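Local coordinates for protein arginase (Medicago truncatula, PDB 6VST) that hydrolyses L-arginine to urea and L-ornithine with two manganese ions per subunit, and also converts agmatine to putrescine, working as a homohexamer, at residues 266-271 and 308-313; 290-295 and 328-333. All coordinates share one frame; numbering follows the deposited sequence.

From the N terminus the four segments are 266-271 (end of strand 264-269), 290-295 (start of helix 291-299), 308-313 (end of strand 305-311) and 328-333 (within helix 323-339), and the contacts take them alternately, so they cross rather than nest. Contact 1 closes a 36-residue loop, setting neighbouring parallel strands of the eight-stranded arginase sheet side by side; helix 291-299 is the connection of this beta-alpha-beta unit. Contact 2 closes a 32-residue loop that holds strand 305-311, joining that helix to helix 323-339. Both helices lie on the same face of the sheet: Ile268 packs on Ile294 and Leu331, and Val310 on Val332. Helix layer and metal-bearing strand ends are tied together, with contact centres about 10 Å apart.

Contact 1: residues 266-271 and 308-313. With MN (manganese (II) ion), chain U; MN (manganese (II) ion), chain V.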
loop_
_atom_site.group_PDB
_atom_site.type_symbol
_atom_site.label_atom_id
_atom_site.label_comp_id
_atom_site.label_asym_id
_atom_site.label_seq_id
_atom_site.Cartn_x
_atom_site.Cartn_y
_atom_site.Cartn_z
ATOM N N VAL D 266 26.478 -10.944 19.368
ATOM C CA VAL D 266 26.133 -10.087 18.232
ATOM C C VAL D 266 24.672 -9.679 18.361
ATOM O O VAL D 266 23.775 -10.522 18.276
ATOM C CB VAL D 266 26.395 -10.776 16.884
ATOM C CG1 VAL D 266 25.974 -9.844 15.722
ATOM C CG2 VAL D 266 27.868 -11.146 16.759
ATOM N N SER D 267 24.418 -8.384 18.542
ATOM C CA SER D 267 23.058 -7.864 18.613
ATOM C C SER D 267 22.767 -7.038 17.364
ATOM O O SER D 267 23.404 -5.997 17.140
ATOM C CB SER D 267 22.852 -7.025 19.873
ATOM O OG SER D 267 21.487 -6.640 19.983
ATOM N N ILE D 268 21.810 -7.498 16.551
ATOM C CA ILE D 268 21.425 -6.796 15.323
ATOM C C ILE D 268 20.047 -6.173 15.525
ATOM O O ILE D 268 19.035 -6.887 15.603
ATOM C CB ILE D 268 21.425 -7.715 14.097
ATOM C CG1 ILE D 268 22.685 -8.584 14.070
ATOM C CG2 ILE D 268 21.323 -6.847 12.822
ATOM C CD1 ILE D 268 22.577 -9.821 13.181
ATOM N N ASP D 269 20.007 -4.842 15.609
ATOM C CA ASP D 269 18.757 -4.085 15.573
ATOM C C ASP D 269 18.439 -3.800 14.110
ATOM O O ASP D 269 19.239 -3.167 13.415
ATOM C CB ASP D 269 18.875 -2.778 16.372
ATOM C CG ASP D 269 17.551 -2.002 16.466
ATOM O OD1 ASP D 269 16.730 -2.033 15.520
ATOM O OD2 ASP D 269 17.325 -1.350 17.495
ATOM N N VAL D 270 17.276 -4.266 13.646
ATOM C CA VAL D 270 16.922 -4.149 12.233
ATOM C C VAL D 270 16.864 -2.691 11.774
ATOM O O VAL D 270 17.058 -2.401 10.587
ATOM C CB VAL D 270 15.601 -4.906 11.981
ATOM C CG1 VAL D 270 15.088 -4.685 10.560
ATOM C CG2 VAL D 270 15.822 -6.426 12.255
ATOM N N ASP D 271 16.638 -1.753 12.687
ATOM C CA ASP D 271 16.586 -0.365 12.245
ATOM C C ASP D 271 17.967 0.258 12.080
ATOM O O ASP D 271 18.058 1.449 11.773
ATOM C CB ASP D 271 15.691 0.475 13.177
ATOM C CG ASP D 271 16.343 0.827 14.535
ATOM O OD1 ASP D 271 17.573 0.710 14.728
ATOM O OD2 ASP D 271 15.578 1.247 15.427
ATOM N N GLY D 308 23.521 -14.334 20.129
ATOM C CA GLY D 308 23.158 -13.182 19.332
ATOM C C GLY D 308 21.673 -12.944 19.423
ATOM O O GLY D 308 20.940 -13.708 20.056
ATOM N N ASP D 309 21.236 -11.857 18.786
ATOM C CA ASP D 309 19.812 -11.581 18.683
ATOM C C ASP D 309 19.544 -10.730 17.449
ATOM O O ASP D 309 20.434 -10.045 16.937
ATOM C CB ASP D 309 19.256 -10.923 19.962
ATOM C CG ASP D 309 19.887 -9.574 20.277
ATOM O OD1 ASP D 309 19.903 -8.690 19.391
ATOM O OD2 ASP D 309 20.320 -9.365 21.436
ATOM N N VAL D 310 18.310 -10.819 16.954
ATOM C CA VAL D 310 17.797 -9.968 15.878
ATOM C C VAL D 310 16.501 -9.363 16.399
ATOM O O VAL D 310 15.524 -10.084 16.635
ATOM C CB VAL D 310 17.558 -10.731 14.567
ATOM C CG1 VAL D 310 17.038 -9.769 13.477
ATOM C CG2 VAL D 310 18.833 -11.379 14.085
ATOM N N VAL D 311 16.488 -8.042 16.575
ATOM C CA VAL D 311 15.433 -7.352 17.297
ATOM C C VAL D 311 14.869 -6.207 16.459
ATOM O O VAL D 311 15.474 -5.749 15.483
ATOM C CB VAL D 311 15.942 -6.819 18.655
ATOM C CG1 VAL D 311 16.472 -7.961 19.515
ATOM C CG2 VAL D 311 17.030 -5.754 18.434
ATOM N N GLU D 312 13.669 -5.776 16.852
ATOM C CA GLU D 312 12.930 -4.598 16.407
ATOM C C GLU D 312 12.287 -4.745 15.019
ATOM O O GLU D 312 11.701 -3.773 14.549
ATOM C CB GLU D 312 13.779 -3.313 16.427
ATOM C CG GLU D 312 14.256 -2.849 17.817
ATOM C CD GLU D 312 13.235 -2.023 18.611
ATOM O OE1 GLU D 312 12.323 -1.408 18.005
ATOM O OE2 GLU D 312 13.356 -1.968 19.861
ATOM N N TYR D 313 12.342 -5.906 14.362
ATOM C CA TYR D 313 11.465 -6.103 13.212
ATOM C C TYR D 313 10.012 -5.947 13.663
ATOM O O TYR D 313 9.582 -6.567 14.635
ATOM C CB TYR D 313 11.692 -7.474 12.559
ATOM C CG TYR D 313 10.582 -7.871 11.591
ATOM C CD1 TYR D 313 10.109 -6.962 10.634
ATOM C CD2 TYR D 313 9.997 -9.140 11.636
ATOM C CE1 TYR D 313 9.093 -7.307 9.754
ATOM C CE2 TYR D 313 8.973 -9.489 10.759
ATOM C CZ TYR D 313 8.529 -8.565 9.818
ATOM O OH TYR D 313 7.518 -8.878 8.938
HETATM MN MN MN U . 17.423 1.148 17.085
HETATM MN MN MN V . 18.354 -0.798 19.377
HETATM O O HOH W 1 12.913 0.480 15.486
HETATM O O HOH W 2 16.522 0.571 19.781
#
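Val266 and Ile268 are zipped to Asp309 and Val311 by parallel-strand bonds: Asp309 N to Val266 O, Ile268 N to Asp309 O and Val311 N to Ile268 O, the strand directions 6° apart. Val270 N, just beyond the strand, adds a nearly straight bond to Val311 O (3.0 Å, 174°). Among apolar side chains, Val310 offers both methyls, CG1 to Val270 CG2 at 3.8 Å and CG2 to Ile268 CD1, on the face covered by helix 323-339.

Ser267 and Asp309 meet on the other face, which Asp269 and Val311 share. Ser267 OG, swung anti to its amide nitrogen (chi1 -174°), donates to the syn lone pair of Asp309 OD1 at 2.7 Å and bonds to His160 NE2. Asp309 OD2 is held by Tyr265 OH and Ser163 OG. Replacing Asp309 by alanine removes both oxygens and would probably leave Ser267 free to turn from His160, its hydroxyl without this carboxylate acceptor.

At the strand ends, Asp269 OD2 bridges the manganese ions of chain V (2.2 Å) and chain U (2.5 Å); Asp271 grips the chain U ion with OD1 and OD2. Asp269 OD1 accepts from Asp271 N (2.8 Å), an Asx turn that fixes the bridging carboxylate, while Glu312 CB lies 3.3 Å from Asp269 OD1. Glu312 OE2 is bonded to His160 N and His200 ND1.

Asp184 joins Asp269 on both metals; His160, Asp188 and a water complete the shell of the chain V ion. The chemistry is that of a binuclear manganese cluster: carboxylates bind the ions, and Asp309, through Ser267, probably orients and polarises the ligand His160.

Contact 2: residues 290-295 and 328-333; sequences LFRDIL and AAKLVR
Lys330 and Leu331 approach the Phe291 ring from opposite sides of its plane, both obliquely. Its CZ and CE2 atoms lie along the aliphatic part of the lysine, with Phe291 CZ 3.6 Å from Lys330 CB and CE2 3.6 Å from Lys330 CD; on the neighbouring corner, CE1 touches Leu331 CG at 3.7 Å. The ring gets there because Phe291 CG stands anti to the backbone N (chi1 -164°), carrying it toward helix 323-339, where it runs alongside Leu331 but points the other way. The second flat group, the Arg292 guanidinium, also approaches obliquely, with NH2 4.4 Å from Lys330 NZ.

On the side nearer the sheet, Ile294 CG2 meets Leu331 CD2 at 3.7 Å, the two side chains set nearly perpendicular to each other. Leu295 CD1 adds a looser touch on Lys330 CE. These side chains fill the space between two nearly parallel helices: the axes of 291-295 and 328-333 approach to 11.4 Å, with directions 13° apart. Phe291 also packs on Val327, and Ile294 on Ser272 and Leu273.

The two cationic ends share one anion, Glu102 OE2, which forms salt bridges with both Arg292 NH2 and Lys330 NZ. A second subunit supplies more acceptors: its Glu285 OE1 and Pro286 O for Lys330 NZ, and its Gly287 O for Arg292 NH2.

Lys330 therefore works at two levels: its fully extended chain lays methylenes against Phe291 within the helix layer, while its ammonium, together with Arg292, carries the contact into the polar subunit interface of the hexamer.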
loop_
_atom_site.group_PDB
_atom_site.type_symbol
_atom_site.label_atom_id
_atom_site.label_comp_id
_atom_site.label_asym_id
_atom_site.label_seq_id
_atom_site.Cartn_x
_atom_site.Cartn_y
_atom_site.Cartn_z
ATOM N N LEU D 290 23.298 -0.057 4.380
ATOM C CA LEU D 290 22.840 -0.988 3.367
ATOM C C LEU D 290 22.952 -2.403 3.921
ATOM O O LEU D 290 23.782 -2.685 4.794
ATOM C CB LEU D 290 23.659 -0.845 2.082
ATOM C CG LEU D 290 23.722 0.546 1.429
ATOM C CD1 LEU D 290 24.628 0.500 0.201
ATOM C CD2 LEU D 290 22.334 1.098 1.055
ATOM N N PHE D 291 22.085 -3.291 3.428
ATOM C CA PHE D 291 22.104 -4.675 3.895
ATOM C C PHE D 291 23.473 -5.298 3.685
ATOM O O PHE D 291 23.965 -6.044 4.539
ATOM C CB PHE D 291 21.025 -5.496 3.181
ATOM C CG PHE D 291 20.706 -6.816 3.865
ATOM C CD1 PHE D 291 19.766 -6.874 4.885
ATOM C CD2 PHE D 291 21.346 -7.991 3.486
ATOM C CE1 PHE D 291 19.465 -8.084 5.520
ATOM C CE2 PHE D 291 21.059 -9.204 4.128
ATOM C CZ PHE D 291 20.114 -9.247 5.147
ATOM N N ARG D 292 24.110 -4.990 2.555
ATOM C CA ARG D 292 25.448 -5.499 2.280
ATOM C C ARG D 292 26.475 -4.996 3.299
ATOM O O ARG D 292 27.509 -5.646 3.493
ATOM C CB ARG D 292 25.829 -5.114 0.843
ATOM C CG ARG D 292 27.098 -5.759 0.288
ATOM C CD ARG D 292 27.107 -7.267 0.430
ATOM N NE ARG D 292 25.927 -7.921 -0.135
ATOM C CZ ARG D 292 25.683 -9.226 0.001
ATOM N NH1 ARG D 292 26.543 -9.994 0.669
ATOM N NH2 ARG D 292 24.591 -9.770 -0.524
ATOM N N ASP D 293 26.208 -3.865 3.964
ATOM C CA ASP D 293 27.136 -3.355 4.971
ATOM C C ASP D 293 27.185 -4.287 6.180
ATOM O O ASP D 293 28.269 -4.629 6.675
ATOM C CB ASP D 293 26.729 -1.945 5.416
ATOM C CG ASP D 293 26.963 -0.878 4.344
ATOM O OD1 ASP D 293 28.018 -0.904 3.668
ATOM O OD2 ASP D 293 26.088 0.009 4.201
ATOM N N ILE D 294 26.015 -4.708 6.670
ATOM C CA ILE D 294 25.979 -5.629 7.803
ATOM C C ILE D 294 26.647 -6.947 7.431
ATOM O O ILE D 294 27.496 -7.457 8.171
ATOM C CB ILE D 294 24.531 -5.832 8.284
ATOM C CG1 ILE D 294 23.979 -4.504 8.813
ATOM C CG2 ILE D 294 24.457 -6.933 9.351
ATOM C CD1 ILE D 294 22.646 -4.616 9.488
ATOM N N LEU D 295 26.306 -7.490 6.253
ATOM C CA LEU D 295 26.884 -8.763 5.821
ATOM C C LEU D 295 28.400 -8.672 5.697
ATOM O O LEU D 295 29.112 -9.566 6.155
ATOM C CB LEU D 295 26.271 -9.209 4.495
ATOM C CG LEU D 295 24.812 -9.671 4.562
ATOM C CD1 LEU D 295 24.387 -10.381 3.276
ATOM C CD2 LEU D 295 24.601 -10.564 5.781
ATOM N N ALA D 328 14.959 -9.568 7.909
ATOM C CA ALA D 328 15.287 -10.112 9.217
ATOM C C ALA D 328 15.674 -11.582 9.107
ATOM O O ALA D 328 16.639 -12.021 9.743
ATOM C CB ALA D 328 14.112 -9.923 10.172
ATOM N N ALA D 329 14.950 -12.352 8.280
ATOM C CA ALA D 329 15.259 -13.773 8.147
ATOM C C ALA D 329 16.671 -13.970 7.620
ATOM O O ALA D 329 17.405 -14.844 8.098
ATOM C CB ALA D 329 14.249 -14.471 7.229
ATOM N N LYS D 330 17.071 -13.160 6.642
ATOM C CA LYS D 330 18.414 -13.304 6.094
ATOM C C LYS D 330 19.468 -12.950 7.134
ATOM O O LYS D 330 20.526 -13.587 7.192
ATOM C CB LYS D 330 18.572 -12.449 4.835
ATOM C CG LYS D 330 19.866 -12.725 4.080
ATOM C CD LYS D 330 19.787 -12.247 2.624
ATOM C CE LYS D 330 20.960 -12.794 1.828
ATOM N NZ LYS D 330 21.042 -12.248 0.440
ATOM N N LEU D 331 19.183 -11.963 7.983
ATOM C CA LEU D 331 20.108 -11.636 9.063
ATOM C C LEU D 331 20.250 -12.807 10.036
ATOM O O LEU D 331 21.362 -13.136 10.466
ATOM C CB LEU D 331 19.630 -10.384 9.799
ATOM C CG LEU D 331 19.732 -9.038 9.084
ATOM C CD1 LEU D 331 18.918 -7.993 9.826
ATOM C CD2 LEU D 331 21.183 -8.605 9.020
ATOM N N VAL D 332 19.132 -13.443 10.401
ATOM C CA VAL D 332 19.195 -14.641 11.236
ATOM C C VAL D 332 19.983 -15.738 10.526
ATOM O O VAL D 332 20.847 -16.390 11.123
ATOM C CB VAL D 332 17.780 -15.120 11.610
ATOM C CG1 VAL D 332 17.847 -16.468 12.352
ATOM C CG2 VAL D 332 17.056 -14.069 12.450
ATOM N N ARG D 333 19.690 -15.953 9.237
ATOM C CA ARG D 333 20.372 -16.989 8.467
ATOM C C ARG D 333 21.882 -16.777 8.442
ATOM O O ARG D 333 22.651 -17.736 8.583
ATOM C CB ARG D 333 19.827 -17.026 7.038
ATOM C CG ARG D 333 18.476 -17.730 6.880
ATOM C CD ARG D 333 17.808 -17.343 5.534
ATOM N NE ARG D 333 18.599 -17.745 4.371
ATOM C CZ ARG D 333 18.188 -18.598 3.440
ATOM N NH1 ARG D 333 16.976 -19.132 3.509
ATOM N NH2 ARG D 333 18.984 -18.896 2.424
#